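Local coordinates for serine-rich Repeat Adhesion Glycoprotein (Srr1) (Streptococcus agalactiae, PDB 4MBO) that binds fibrinogen as a cell-surface glycoprotein adhesin, probably through a dock, lock and latch mechanism like that of related bacterial adhesins, at residues A52-G57 and N114-R119; K63-L68 and C140-L145; Q88-G93 and R108-L113; K231-N236 and P251-V256; T235-L240 and T281-V286. All coordinates share one frame; numbering follows the deposited sequence. Where two conformers were deposited one is given.

Contact 1: residues A52-G57 and N114-R119; sequences ASVNEG and NNIKAR
The carbonyl oxygen of Ala52 receives the backbone N-H of Asn115, Asn115 N to Ala52 O being 2.8 Å, where the loop after strand 43-51 runs beside the entry to strand 116-126. The bond is fairly straight, 157° at the hydrogen, although the donor stands 30° out of the carbonyl plane. The same oxygen also takes a CA-H...O contact from Asn114, with Asn114 CA 3.3 Å from Ala52 O. Asn115 has positive phi and psi, a left-handed conformation that asparagine tolerates better than most residues and that suits a turn into a strand. Its CB leads away from the loop, yet the amide bends back until Asn115 OD1 is 4.0 Å from Ala52 CA. Next to this polar point a single apolar pair meets. Ile116 points toward the loop and meets Val54 at about a right angle, Ile116 CD1 touching Val54 CG2 at 3.9 Å. With CG1 of Ile116 anti to the carbonyl carbon (chi1 -66°) and the chain then extended, CD1 is carried out to that methyl. Trp106 of strand 101-106 packs on both, so the branched side chains sit inside the Ig-like domain. One backbone bond on the exposed side and one methyl contact on the buried side imply a modest join, continuing the pairing of strands 43-51 and 116-126 one bond beyond, into the loop leaving the first and the turn entering the second.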
# COMPACT_ATOMS: atom_id res chain seq x y z
N ALA A 52 32.61 18.63 -1.73
CA ALA A 52 34.08 18.56 -1.78
C ALA A 52 34.67 17.40 -1.00
O ALA A 52 35.57 16.69 -1.48
CB ALA A 52 34.67 19.87 -1.29
N SER A 53 34.20 17.21 0.22
CA SER A 53 34.67 16.11 1.02
C SER A 53 33.70 15.87 2.16
O SER A 53 32.95 16.75 2.54
CB SER A 53 36.07 16.37 1.57
OG SER A 53 36.04 17.27 2.65
N VAL A 54 33.72 14.64 2.67
CA VAL A 54 32.88 14.24 3.77
C VAL A 54 33.65 13.37 4.76
O VAL A 54 34.75 12.92 4.46
CB VAL A 54 31.67 13.42 3.27
CG1 VAL A 54 30.90 14.20 2.22
CG2 VAL A 54 32.12 12.06 2.72
N ASN A 55 33.08 13.19 5.94
CA ASN A 55 33.61 12.31 6.97
C ASN A 55 32.70 11.11 7.13
O ASN A 55 31.48 11.24 6.94
CB ASN A 55 33.71 13.02 8.31
CG ASN A 55 34.77 14.09 8.32
OD1 ASN A 55 35.87 13.89 7.81
ND2 ASN A 55 34.45 15.24 8.91
N GLU A 56 33.29 9.96 7.46
CA GLU A 56 32.59 8.75 7.70
C GLU A 56 31.56 9.03 8.78
O GLU A 56 31.89 9.58 9.84
CB GLU A 56 33.52 7.59 8.19
CG GLU A 56 32.73 6.32 8.53
CD GLU A 56 33.57 5.11 8.99
OE1 GLU A 56 34.80 5.25 9.11
OE2 GLU A 56 32.98 4.03 9.27
N GLY A 57 30.33 8.66 8.51
CA GLY A 57 29.27 8.81 9.49
C GLY A 57 28.51 10.10 9.39
O GLY A 57 27.49 10.25 10.08
N ASN A 114 37.72 13.10 -2.86
CA ASN A 114 37.55 14.53 -3.02
C ASN A 114 36.64 14.75 -4.21
O ASN A 114 36.68 13.98 -5.17
CB ASN A 114 38.87 15.27 -3.20
CG ASN A 114 39.66 15.37 -1.91
OD1 ASN A 114 39.68 16.42 -1.27
ND2 ASN A 114 40.24 14.26 -1.48
N ASN A 115 35.81 15.78 -4.11
CA ASN A 115 34.88 16.17 -5.17
C ASN A 115 33.96 15.03 -5.57
O ASN A 115 34.05 14.48 -6.67
CB ASN A 115 35.64 16.72 -6.36
CG ASN A 115 36.50 17.92 -5.99
OD1 ASN A 115 36.08 18.79 -5.23
ND2 ASN A 115 37.70 17.95 -6.50
N ILE A 116 33.10 14.68 -4.64
CA ILE A 116 32.13 13.61 -4.79
C ILE A 116 30.90 14.12 -5.52
O ILE A 116 30.42 15.21 -5.27
CB ILE A 116 31.67 13.13 -3.39
CG1 ILE A 116 32.85 12.48 -2.65
CG2 ILE A 116 30.50 12.16 -3.50
CD1 ILE A 116 32.55 12.24 -1.19
N LYS A 117 30.41 13.29 -6.44
CA LYS A 117 29.16 13.55 -7.15
C LYS A 117 28.14 12.52 -6.71
O LYS A 117 28.44 11.34 -6.61
CB LYS A 117 29.38 13.43 -8.64
CG LYS A 117 30.23 14.57 -9.15
CD LYS A 117 30.22 14.65 -10.66
CE LYS A 117 30.89 13.44 -11.27
NZ LYS A 117 32.32 13.31 -10.88
N ALA A 118 26.92 12.98 -6.43
CA ALA A 118 25.86 12.10 -6.02
C ALA A 118 24.68 12.31 -6.95
O ALA A 118 24.37 13.43 -7.33
CB ALA A 118 25.46 12.38 -4.57
N ARG A 119 24.00 11.23 -7.33
CA ARG A 119 22.85 11.34 -8.20
C ARG A 119 21.96 10.15 -7.91
O ARG A 119 22.43 9.01 -7.92
CB ARG A 119 23.28 11.31 -9.68
CG ARG A 119 22.17 11.55 -10.68
CD ARG A 119 22.70 11.83 -12.10
NE ARG A 119 23.61 12.98 -12.07
CZ ARG A 119 23.20 14.25 -12.08
NH1 ARG A 119 21.91 14.55 -12.24
NH2 ARG A 119 24.09 15.21 -11.93

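Contact 2: residues K63-L68 and C140-L145; sequences KLSDNL and CFTATL
The end of the pairing, where strand 59-64 leaves its antiparallel partner 139-145 and folds into a type I turn, Ser65 to Leu68, is held by side chains that take over from the backbone. Lys63 and Thr144 form a hydrogen-bonded pair, with Thr144 N 2.8 Å from Lys63 O, and Leu64 faces Ala143 in the next, non-hydrogen-bonded pair. The small Ala143 leaves room for Leu64, whose CD2 lies 3.8 Å from Ala143 CB on the face lined by Leu45 of strand 43-51. This belongs to the sandwich of the Ig-like domain, in which the strand pair supplies one sheet and strand 43-51 the other. Past Leu64 the pairing continues through Ser65 N to Thr142 O, and then changes character. Ser65 OG, between its own N and carbonyl carbon (chi1 52°), accepts from Thr142 N at 3.1 Å in an almost straight bond, 176° at the hydrogen. It donates to Asn67 OD1 at 2.7 Å, so one hydroxyl serves both the partner strand and its own turn and fixes the rotation of the Asn67 amide. That leaves Asn67 ND2 aimed at Cys140 O, 2.8 Å away and in the amide plane, though it meets the carbonyl from above its plane. Beside the amide lies the Phe141 ring, its plane turned 36° from that of Asn67, with Asn67 O in plane at its edge.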
# COMPACT_ATOMS: atom_id res chain seq x y z
N LYS A 63 14.09 15.43 2.62
CA LYS A 63 12.83 15.52 3.35
C LYS A 63 11.65 15.36 2.42
O LYS A 63 11.58 16.03 1.40
CB LYS A 63 12.76 16.84 4.07
CG LYS A 63 13.96 17.11 4.97
CD LYS A 63 13.83 18.53 5.52
CE LYS A 63 15.02 18.98 6.30
NZ LYS A 63 14.65 20.33 6.84
N LEU A 64 10.71 14.48 2.76
CA LEU A 64 9.49 14.33 1.98
C LEU A 64 8.31 14.88 2.81
O LEU A 64 8.33 14.95 4.03
CB LEU A 64 9.21 12.87 1.64
CG LEU A 64 10.35 12.05 1.04
CD1 LEU A 64 9.89 10.62 0.83
CD2 LEU A 64 10.83 12.71 -0.24
N SER A 65 7.27 15.32 2.12
CA SER A 65 6.05 15.73 2.77
C SER A 65 5.41 14.53 3.47
O SER A 65 5.74 13.38 3.16
CB SER A 65 5.11 16.38 1.74
OG SER A 65 4.90 15.59 0.56
N ASP A 66 4.55 14.80 4.43
CA ASP A 66 3.92 13.75 5.22
C ASP A 66 3.10 12.78 4.42
O ASP A 66 2.76 11.71 4.93
CB ASP A 66 2.95 14.35 6.25
CG ASP A 66 3.62 14.97 7.41
OD1 ASP A 66 4.84 15.11 7.46
OD2 ASP A 66 2.84 15.35 8.33
N ASN A 67 2.72 13.15 3.21
CA ASN A 67 1.88 12.28 2.43
C ASN A 67 2.64 11.52 1.36
O ASN A 67 2.02 11.03 0.43
CB ASN A 67 0.77 13.08 1.77
CG ASN A 67 1.30 14.19 0.87
OD1 ASN A 67 2.51 14.31 0.66
ND2 ASN A 67 0.39 14.99 0.32
N LEU A 68 3.95 11.39 1.51
CA LEU A 68 4.79 10.75 0.51
C LEU A 68 5.75 9.77 1.19
O LEU A 68 6.33 10.12 2.22
CB LEU A 68 5.55 11.87 -0.21
CG LEU A 68 6.26 11.61 -1.52
CD1 LEU A 68 5.29 11.23 -2.60
CD2 LEU A 68 7.06 12.85 -1.93
N CYS A 140 -0.98 17.75 -2.82
CA CYS A 140 0.33 18.40 -2.98
C CYS A 140 1.45 17.51 -2.39
O CYS A 140 1.39 17.10 -1.22
CB CYS A 140 0.26 19.76 -2.27
SG CYS A 140 1.85 20.47 -1.81
N PHE A 141 2.45 17.19 -3.21
CA PHE A 141 3.59 16.34 -2.82
C PHE A 141 4.86 17.14 -2.98
O PHE A 141 5.04 17.76 -3.99
CB PHE A 141 3.65 15.07 -3.66
CG PHE A 141 2.39 14.28 -3.62
CD1 PHE A 141 2.11 13.45 -2.55
CD2 PHE A 141 1.46 14.37 -4.65
CE1 PHE A 141 0.95 12.75 -2.48
CE2 PHE A 141 0.28 13.65 -4.59
CZ PHE A 141 0.04 12.83 -3.51
N THR A 142 5.70 17.14 -1.96
CA THR A 142 6.96 17.90 -1.99
C THR A 142 8.15 17.10 -1.45
O THR A 142 8.01 16.16 -0.69
CB THR A 142 6.87 19.25 -1.23
OG1 THR A 142 6.67 19.06 0.20
CG2 THR A 142 5.74 20.13 -1.80
N ALA A 143 9.33 17.55 -1.83
CA ALA A 143 10.58 17.00 -1.35
C ALA A 143 11.57 18.13 -1.28
O ALA A 143 11.65 18.96 -2.18
CB ALA A 143 11.08 15.91 -2.26
N THR A 144 12.40 18.11 -0.24
CA THR A 144 13.40 19.15 0.01
C THR A 144 14.78 18.56 0.24
O THR A 144 14.94 17.58 0.94
CB THR A 144 13.02 19.95 1.27
OG1 THR A 144 11.78 20.65 1.03
CG2 THR A 144 14.06 20.98 1.63
N LEU A 145 15.80 19.20 -0.34
CA LEU A 145 17.18 18.84 -0.08
C LEU A 145 17.90 20.18 0.13
O LEU A 145 18.07 20.95 -0.80
CB LEU A 145 17.80 18.01 -1.22
CG LEU A 145 19.29 17.67 -1.01
CD1 LEU A 145 19.59 16.98 0.31
CD2 LEU A 145 19.72 16.76 -2.15

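Contact 3: residues Q88-G93 and R108-L113; sequences QLLATG and RYASTL
Tyr109 O accepts twice from Thr112, from its backbone N and from its hydroxyl, with Thr112 OG1 2.7 Å from Tyr109 O, in the carbonyl plane and on a lone pair. This ties off the short, weakly bonded helix 108-111, whose Tyr109 ring reaches across to Gln88. Strand 89-95 of the Ig-like domain has a classic beta bulge, Leu90 and Ala91 both facing Ile82. Tyr109 lies across the strand's start. Its CG is anti to the backbone N (chi1 169°), which sends the ring toward Gln88, and Gln88 CB sits over one face, 3.8 Å from the ring centroid in a CH-pi contact. The Gln88 amide follows with its plane 34° from that of the ring, and Gln88 NE2 comes within 3.3 Å of Tyr109 CE1. The polar ends are settled nearby: Tyr109 OH bonds Asp84 and Gln88 OE1 bonds Thr86. Leu89 O, at the ring's edge, accepts from Thr107 OG1. On the inner side the apolar Leu90 spans toward the helix, where Ala110 is small enough to let its CB approach Leu90 O at 3.3 Å. Leu113 crosses Leu90 at about a right angle and presses tightly, Leu113 CD1 lying 3.5 Å from Leu90 CD2.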
# COMPACT_ATOMS: atom_id res chain seq x y z
N GLN A 88 31.87 1.69 -6.33
CA GLN A 88 32.05 1.61 -4.86
C GLN A 88 30.99 2.42 -4.10
O GLN A 88 30.44 3.38 -4.62
CB GLN A 88 33.46 2.01 -4.49
CG GLN A 88 34.48 0.93 -4.83
CD GLN A 88 35.90 1.43 -4.72
OE1 GLN A 88 36.44 2.01 -5.67
NE2 GLN A 88 36.52 1.18 -3.58
N LEU A 89 30.72 2.03 -2.86
CA LEU A 89 29.60 2.62 -2.11
C LEU A 89 29.97 3.94 -1.41
O LEU A 89 30.90 3.98 -0.60
CB LEU A 89 29.07 1.57 -1.11
CG LEU A 89 27.56 1.57 -0.87
CD1 LEU A 89 27.11 0.30 -0.13
CD2 LEU A 89 27.14 2.81 -0.14
N LEU A 90 29.26 5.01 -1.77
CA LEU A 90 29.46 6.34 -1.17
C LEU A 90 28.59 6.54 0.08
O LEU A 90 29.03 7.13 1.05
CB LEU A 90 29.11 7.45 -2.16
CG LEU A 90 30.04 7.61 -3.36
CD1 LEU A 90 29.41 8.64 -4.29
CD2 LEU A 90 31.45 8.00 -2.95
N ALA A 91 27.37 6.05 0.03
CA ALA A 91 26.46 6.26 1.16
C ALA A 91 25.34 5.27 1.16
O ALA A 91 24.91 4.80 0.10
CB ALA A 91 25.87 7.66 1.09
N THR A 92 24.84 4.94 2.36
CA THR A 92 23.70 4.08 2.48
C THR A 92 22.56 4.94 3.02
O THR A 92 22.81 5.95 3.68
CB THR A 92 23.98 2.93 3.44
OG1 THR A 92 24.43 3.46 4.68
CG2 THR A 92 25.08 2.06 2.87
N GLY A 93 21.33 4.55 2.79
CA GLY A 93 20.22 5.37 3.21
C GLY A 93 19.03 4.62 3.71
O GLY A 93 18.85 3.43 3.40
N ARG A 108 33.12 5.07 4.92
CA ARG A 108 34.55 5.26 5.10
C ARG A 108 35.17 5.51 3.71
O ARG A 108 35.97 6.42 3.53
CB ARG A 108 35.18 4.00 5.76
CG ARG A 108 36.65 4.12 6.09
CD ARG A 108 37.15 3.04 7.08
NE ARG A 108 36.28 2.95 8.27
CZ ARG A 108 35.71 1.84 8.74
NH1 ARG A 108 35.98 0.63 8.25
NH2 ARG A 108 34.93 1.93 9.80
N TYR A 109 34.73 4.73 2.73
CA TYR A 109 35.25 4.91 1.36
C TYR A 109 35.01 6.34 0.88
O TYR A 109 35.91 7.01 0.37
CB TYR A 109 34.62 3.91 0.40
CG TYR A 109 34.94 4.25 -1.06
CD1 TYR A 109 36.21 4.07 -1.58
CD2 TYR A 109 33.96 4.78 -1.89
CE1 TYR A 109 36.51 4.38 -2.89
CE2 TYR A 109 34.25 5.10 -3.21
CZ TYR A 109 35.53 4.89 -3.71
OH TYR A 109 35.87 5.21 -5.03
N ALA A 110 33.79 6.85 1.09
CA ALA A 110 33.51 8.22 0.68
C ALA A 110 34.42 9.24 1.34
O ALA A 110 34.78 10.21 0.72
CB ALA A 110 32.04 8.57 0.97
N SER A 111 34.78 9.03 2.61
CA SER A 111 35.63 9.96 3.35
C SER A 111 37.07 10.05 2.80
O SER A 111 37.78 10.99 3.13
CB SER A 111 35.66 9.62 4.86
OG SER A 111 36.36 8.40 5.14
N THR A 112 37.46 9.12 1.93
CA THR A 112 38.80 9.11 1.32
C THR A 112 38.84 9.91 0.02
O THR A 112 39.92 10.18 -0.52
CB THR A 112 39.30 7.68 0.98
OG1 THR A 112 38.52 7.10 -0.09
CG2 THR A 112 39.25 6.78 2.19
N LEU A 113 37.68 10.30 -0.48
CA LEU A 113 37.60 10.99 -1.76
C LEU A 113 37.56 12.49 -1.69
O LEU A 113 37.40 13.10 -0.62
CB LEU A 113 36.33 10.53 -2.49
CG LEU A 113 36.14 9.03 -2.66
CD1 LEU A 113 34.81 8.75 -3.31
CD2 LEU A 113 37.26 8.41 -3.48

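Contact 4: residues K231-N236 and P251-V256; sequences KILKTN and PEFEDV
Leu233 and Phe253 pack on one face of an antiparallel strand pair, 229-235 with 254-255, in the C-terminal adhesin domain. Lys234 and Glu254 are its hydrogen-bonded pair, Lys234 N to Glu254 O measuring 2.8 Å, and Val256 N continues the pairing to Ile232 O. On the packed face Leu233 CD1 meets Phe253 CD1 at 3.9 Å, the side chains crossing at about a right angle, and Thr235 CG2 touches Phe253 CE1 at 3.6 Å. Tyr248 adds an edge-to-face contact to the Phe253 ring, and Val285 of strand 283-290 touches it too, so a large aromatic suits the place.

On the face of Lys234 and Glu254, Ile232 CG2 and Val256 CG2 pack closely at one end, 3.7 Å apart, but the charged tips are loose and wet. In the modelled conformer of Lys234 a water bridges its NZ and Glu254 OE1. Farther along, two more waters donate to Glu252 O, one of them also donating to Lys234 O and the other accepting from Asn236 N. From the packed side Thr235, its hydroxyl anti to the backbone N (chi1 -164°) and over a face of the Phe253 ring, sends OG1 to the same oxygen, 2.7 Å from Glu252 O and 48° out of the carbonyl plane.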
# COMPACT_ATOMS: atom_id res chain seq x y z
N LYS A 231 -8.27 -13.16 9.98
CA LYS A 231 -8.88 -12.35 11.03
C LYS A 231 -10.07 -11.67 10.39
O LYS A 231 -10.00 -11.20 9.25
CB LYS A 231 -7.89 -11.29 11.58
CG LYS A 231 -8.47 -10.40 12.68
CD LYS A 231 -7.42 -9.56 13.45
CE LYS A 231 -6.71 -8.55 12.55
NZ LYS A 231 -5.77 -7.66 13.32
N ILE A 232 -11.19 -11.63 11.11
CA ILE A 232 -12.43 -11.01 10.64
C ILE A 232 -12.86 -9.92 11.63
O ILE A 232 -13.00 -10.17 12.84
CB ILE A 232 -13.57 -12.04 10.46
CG1 ILE A 232 -13.06 -13.23 9.67
CG2 ILE A 232 -14.80 -11.39 9.85
CD1 ILE A 232 -14.06 -14.34 9.47
N LEU A 233 -13.04 -8.72 11.11
CA LEU A 233 -13.45 -7.57 11.88
C LEU A 233 -14.78 -7.03 11.40
O LEU A 233 -15.13 -7.17 10.24
CB LEU A 233 -12.40 -6.44 11.78
CG LEU A 233 -10.98 -6.83 12.08
CD1 LEU A 233 -10.05 -5.67 11.81
CD2 LEU A 233 -10.82 -7.32 13.51
N LYS A 234 -15.56 -6.45 12.33
CA LYS A 234 -16.86 -5.84 12.01
C LYS A 234 -16.80 -4.35 12.33
O LYS A 234 -16.29 -3.94 13.39
CB LYS A 234 -18.00 -6.50 12.80
CG LYS A 234 -19.38 -5.92 12.53
CD LYS A 234 -20.44 -6.65 13.34
CE LYS A 234 -21.77 -5.93 13.33
NZ LYS A 234 -21.69 -4.63 14.04
N THR A 235 -17.33 -3.53 11.41
CA THR A 235 -17.35 -2.07 11.57
C THR A 235 -18.44 -1.44 10.67
O THR A 235 -18.96 -2.09 9.76
CB THR A 235 -15.97 -1.45 11.20
OG1 THR A 235 -15.88 -0.10 11.69
CG2 THR A 235 -15.75 -1.50 9.71
N ASN A 236 -18.75 -0.17 10.91
CA ASN A 236 -19.64 0.58 10.05
C ASN A 236 -18.80 1.01 8.85
O ASN A 236 -17.63 1.38 9.00
CB ASN A 236 -20.14 1.79 10.80
CG ASN A 236 -21.16 2.59 10.01
OD1 ASN A 236 -20.84 3.24 9.04
ND2 ASN A 236 -22.39 2.62 10.50
N PRO A 251 -10.99 1.40 18.28
CA PRO A 251 -12.32 1.14 18.85
C PRO A 251 -13.44 0.96 17.82
O PRO A 251 -14.50 0.40 18.13
CB PRO A 251 -12.61 2.42 19.66
CG PRO A 251 -11.28 3.00 19.96
CD PRO A 251 -10.42 2.67 18.78
N GLU A 252 -13.22 1.40 16.58
CA GLU A 252 -14.25 1.30 15.57
C GLU A 252 -14.36 -0.11 15.00
O GLU A 252 -15.34 -0.40 14.32
CB GLU A 252 -13.97 2.28 14.44
CG GLU A 252 -13.75 3.72 14.89
CD GLU A 252 -14.88 4.30 15.73
OE1 GLU A 252 -16.01 3.74 15.71
OE2 GLU A 252 -14.64 5.33 16.42
N PHE A 253 -13.38 -0.96 15.28
CA PHE A 253 -13.38 -2.35 14.78
C PHE A 253 -13.56 -3.35 15.90
O PHE A 253 -13.00 -3.18 16.99
CB PHE A 253 -12.06 -2.68 14.06
CG PHE A 253 -11.89 -1.96 12.75
CD1 PHE A 253 -12.37 -2.52 11.59
CD2 PHE A 253 -11.25 -0.74 12.69
CE1 PHE A 253 -12.23 -1.88 10.38
CE2 PHE A 253 -11.09 -0.09 11.47
CZ PHE A 253 -11.59 -0.65 10.32
N GLU A 254 -14.41 -4.34 15.67
CA GLU A 254 -14.63 -5.41 16.63
C GLU A 254 -14.16 -6.68 15.99
O GLU A 254 -14.54 -6.97 14.85
CB GLU A 254 -16.14 -5.55 16.91
CG GLU A 254 -16.43 -6.61 17.92
CD GLU A 254 -17.91 -6.79 18.20
OE1 GLU A 254 -18.80 -6.32 17.42
OE2 GLU A 254 -18.18 -7.46 19.21
N ASP A 255 -13.41 -7.48 16.72
CA ASP A 255 -12.94 -8.76 16.19
C ASP A 255 -14.02 -9.84 16.37
O ASP A 255 -14.39 -10.20 17.49
CB ASP A 255 -11.65 -9.16 16.89
CG ASP A 255 -10.95 -10.32 16.22
OD1 ASP A 255 -11.60 -11.31 15.87
OD2 ASP A 255 -9.70 -10.21 16.10
N VAL A 256 -14.54 -10.31 15.25
CA VAL A 256 -15.59 -11.36 15.23
C VAL A 256 -15.09 -12.66 14.60
O VAL A 256 -15.86 -13.54 14.24
CB VAL A 256 -16.85 -10.84 14.49
CG1 VAL A 256 -17.44 -9.63 15.19
CG2 VAL A 256 -16.53 -10.50 13.04
O HOH W 1 -17.60 -2.42 15.27
O HOH W 2 -19.48 -4.09 16.29
O HOH W 3 -18.15 0.80 13.83

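Contact 5: residues T235-L240 and T281-V286; sequences TNSKNL and TTSYVV
With its CG anti to the carbonyl carbon (chi1 -62°) and the chain then extended, Leu240 reaches Val285, while the hydroxyl of Ser283, likewise anti to its carbonyl carbon (chi1 -60°), turns toward Ser237. Leu240 CD2 and Val285 CG2 are 3.5 Å apart, the two side chains running antiparallel alongside one another. Leu240 CD1 also lies 4.0 Å from Ser283 CB, where a small residue makes room. Thr235 and Ser283 form the last antiparallel pair of strands 229-235 and 283-290: Ser283 N gives its hydrogen to Thr235 O at 2.8 Å, and Thr235 N bonds back to Ser283 O. Beyond it the chain turns into the 3-10 segment 237-239. Asn236 starts this with an Asx turn, OD1 accepting from Lys238 N at 2.9 Å on a lone pair, and its ND2 lies 3.7 Å from Thr281 CB. Ser283 OG has Asn194 O of strand 186-202 as a further hydrogen-bond partner and accepts from a water that itself accepts from Ser237 N, Ser283 OG to water being 2.7 Å. A buried serine hydroxyl thus links three parts of the adhesin domain, and the water satisfies a backbone N-H that the ended strand pairing no longer serves.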
# COMPACT_ATOMS: atom_id res chain seq x y z
N THR A 235 -17.33 -3.53 11.41
CA THR A 235 -17.35 -2.07 11.57
C THR A 235 -18.44 -1.44 10.67
O THR A 235 -18.96 -2.09 9.76
CB THR A 235 -15.97 -1.45 11.20
OG1 THR A 235 -15.88 -0.10 11.69
CG2 THR A 235 -15.75 -1.50 9.71
N ASN A 236 -18.75 -0.17 10.91
CA ASN A 236 -19.64 0.58 10.05
C ASN A 236 -18.80 1.01 8.85
O ASN A 236 -17.63 1.38 9.00
CB ASN A 236 -20.14 1.79 10.80
CG ASN A 236 -21.16 2.59 10.01
OD1 ASN A 236 -20.84 3.24 9.04
ND2 ASN A 236 -22.39 2.62 10.50
N SER A 237 -19.40 1.03 7.66
CA SER A 237 -18.67 1.39 6.43
C SER A 237 -18.00 2.76 6.46
O SER A 237 -17.02 2.98 5.74
CB SER A 237 -19.59 1.34 5.20
OG SER A 237 -20.58 2.32 5.30
N LYS A 238 -18.52 3.67 7.27
CA LYS A 238 -17.96 5.03 7.35
C LYS A 238 -16.54 5.04 7.93
O LYS A 238 -15.85 6.07 7.88
CB LYS A 238 -18.86 5.95 8.18
CG LYS A 238 -18.73 5.71 9.67
CD LYS A 238 -19.52 6.72 10.48
CE LYS A 238 -19.23 6.54 11.95
NZ LYS A 238 -19.55 5.14 12.35
N ASN A 239 -16.11 3.92 8.50
CA ASN A 239 -14.76 3.80 9.04
C ASN A 239 -13.75 3.17 8.08
O ASN A 239 -12.56 3.09 8.42
CB ASN A 239 -14.79 2.96 10.32
CG ASN A 239 -15.61 3.61 11.40
OD1 ASN A 239 -15.42 4.77 11.70
ND2 ASN A 239 -16.55 2.85 11.99
N LEU A 240 -14.22 2.73 6.92
CA LEU A 240 -13.36 2.03 5.98
C LEU A 240 -12.63 3.00 5.05
O LEU A 240 -13.19 4.01 4.60
CB LEU A 240 -14.18 1.08 5.12
CG LEU A 240 -14.90 -0.04 5.88
CD1 LEU A 240 -15.77 -0.79 4.88
CD2 LEU A 240 -13.96 -1.00 6.58
N THR A 281 -25.50 -0.75 7.92
CA THR A 281 -24.54 -0.30 8.92
C THR A 281 -23.56 -1.36 9.38
O THR A 281 -22.74 -1.11 10.28
CB THR A 281 -25.28 0.28 10.14
OG1 THR A 281 -26.27 -0.66 10.57
CG2 THR A 281 -25.98 1.56 9.75
N THR A 282 -23.58 -2.52 8.74
CA THR A 282 -22.66 -3.58 9.06
C THR A 282 -21.75 -3.88 7.89
O THR A 282 -22.24 -4.24 6.79
CB THR A 282 -23.40 -4.89 9.39
OG1 THR A 282 -24.19 -4.70 10.57
CG2 THR A 282 -22.46 -6.04 9.60
N SER A 283 -20.45 -3.72 8.11
CA SER A 283 -19.44 -4.12 7.12
C SER A 283 -18.45 -5.04 7.82
O SER A 283 -18.29 -5.00 9.05
CB SER A 283 -18.71 -2.91 6.54
OG SER A 283 -19.61 -2.03 5.87
N TYR A 284 -17.85 -5.96 7.07
CA TYR A 284 -16.83 -6.83 7.62
C TYR A 284 -15.54 -6.65 6.83
O TYR A 284 -15.56 -6.28 5.66
CB TYR A 284 -17.22 -8.30 7.57
CG TYR A 284 -18.44 -8.64 8.39
CD1 TYR A 284 -18.37 -8.77 9.76
CD2 TYR A 284 -19.66 -8.82 7.78
CE1 TYR A 284 -19.47 -9.05 10.53
CE2 TYR A 284 -20.78 -9.14 8.52
CZ TYR A 284 -20.69 -9.24 9.89
OH TYR A 284 -21.82 -9.54 10.64
N VAL A 285 -14.43 -6.85 7.50
CA VAL A 285 -13.12 -6.83 6.88
C VAL A 285 -12.48 -8.19 7.20
O VAL A 285 -12.36 -8.58 8.37
CB VAL A 285 -12.27 -5.69 7.39
CG1 VAL A 285 -10.93 -5.72 6.71
CG2 VAL A 285 -12.97 -4.35 7.19
N VAL A 286 -12.06 -8.91 6.17
CA VAL A 286 -11.38 -10.18 6.31
C VAL A 286 -9.92 -9.98 5.93
O VAL A 286 -9.62 -9.59 4.78
CB VAL A 286 -11.98 -11.28 5.44
CG1 VAL A 286 -11.17 -12.56 5.63
CG2 VAL A 286 -13.46 -11.48 5.75
O HOH W 4 -21.61 -0.60 7.08

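From the N terminus, contact 1 joins the loop after strand 43-51 to the start of strand 116-126, closing a loop in which contact 3 is nested; the two touch through the salt bridge of Glu56 with Arg108. Contact 2 starts inside that loop and ends beyond it, so its segments alternate with those of contact 1, and it too encloses contact 3 while tying strand 59-64 to strand 139-145. The chain then passes to the C-terminal adhesin region, where contacts 4 and 5 each have their centre about 52 Å from that of contact 1. Both start at strand 229-235, sharing Thr235 and Asn236; contact 4 closes the short loop 237-250, contact 5 the longer one to strand 283-290.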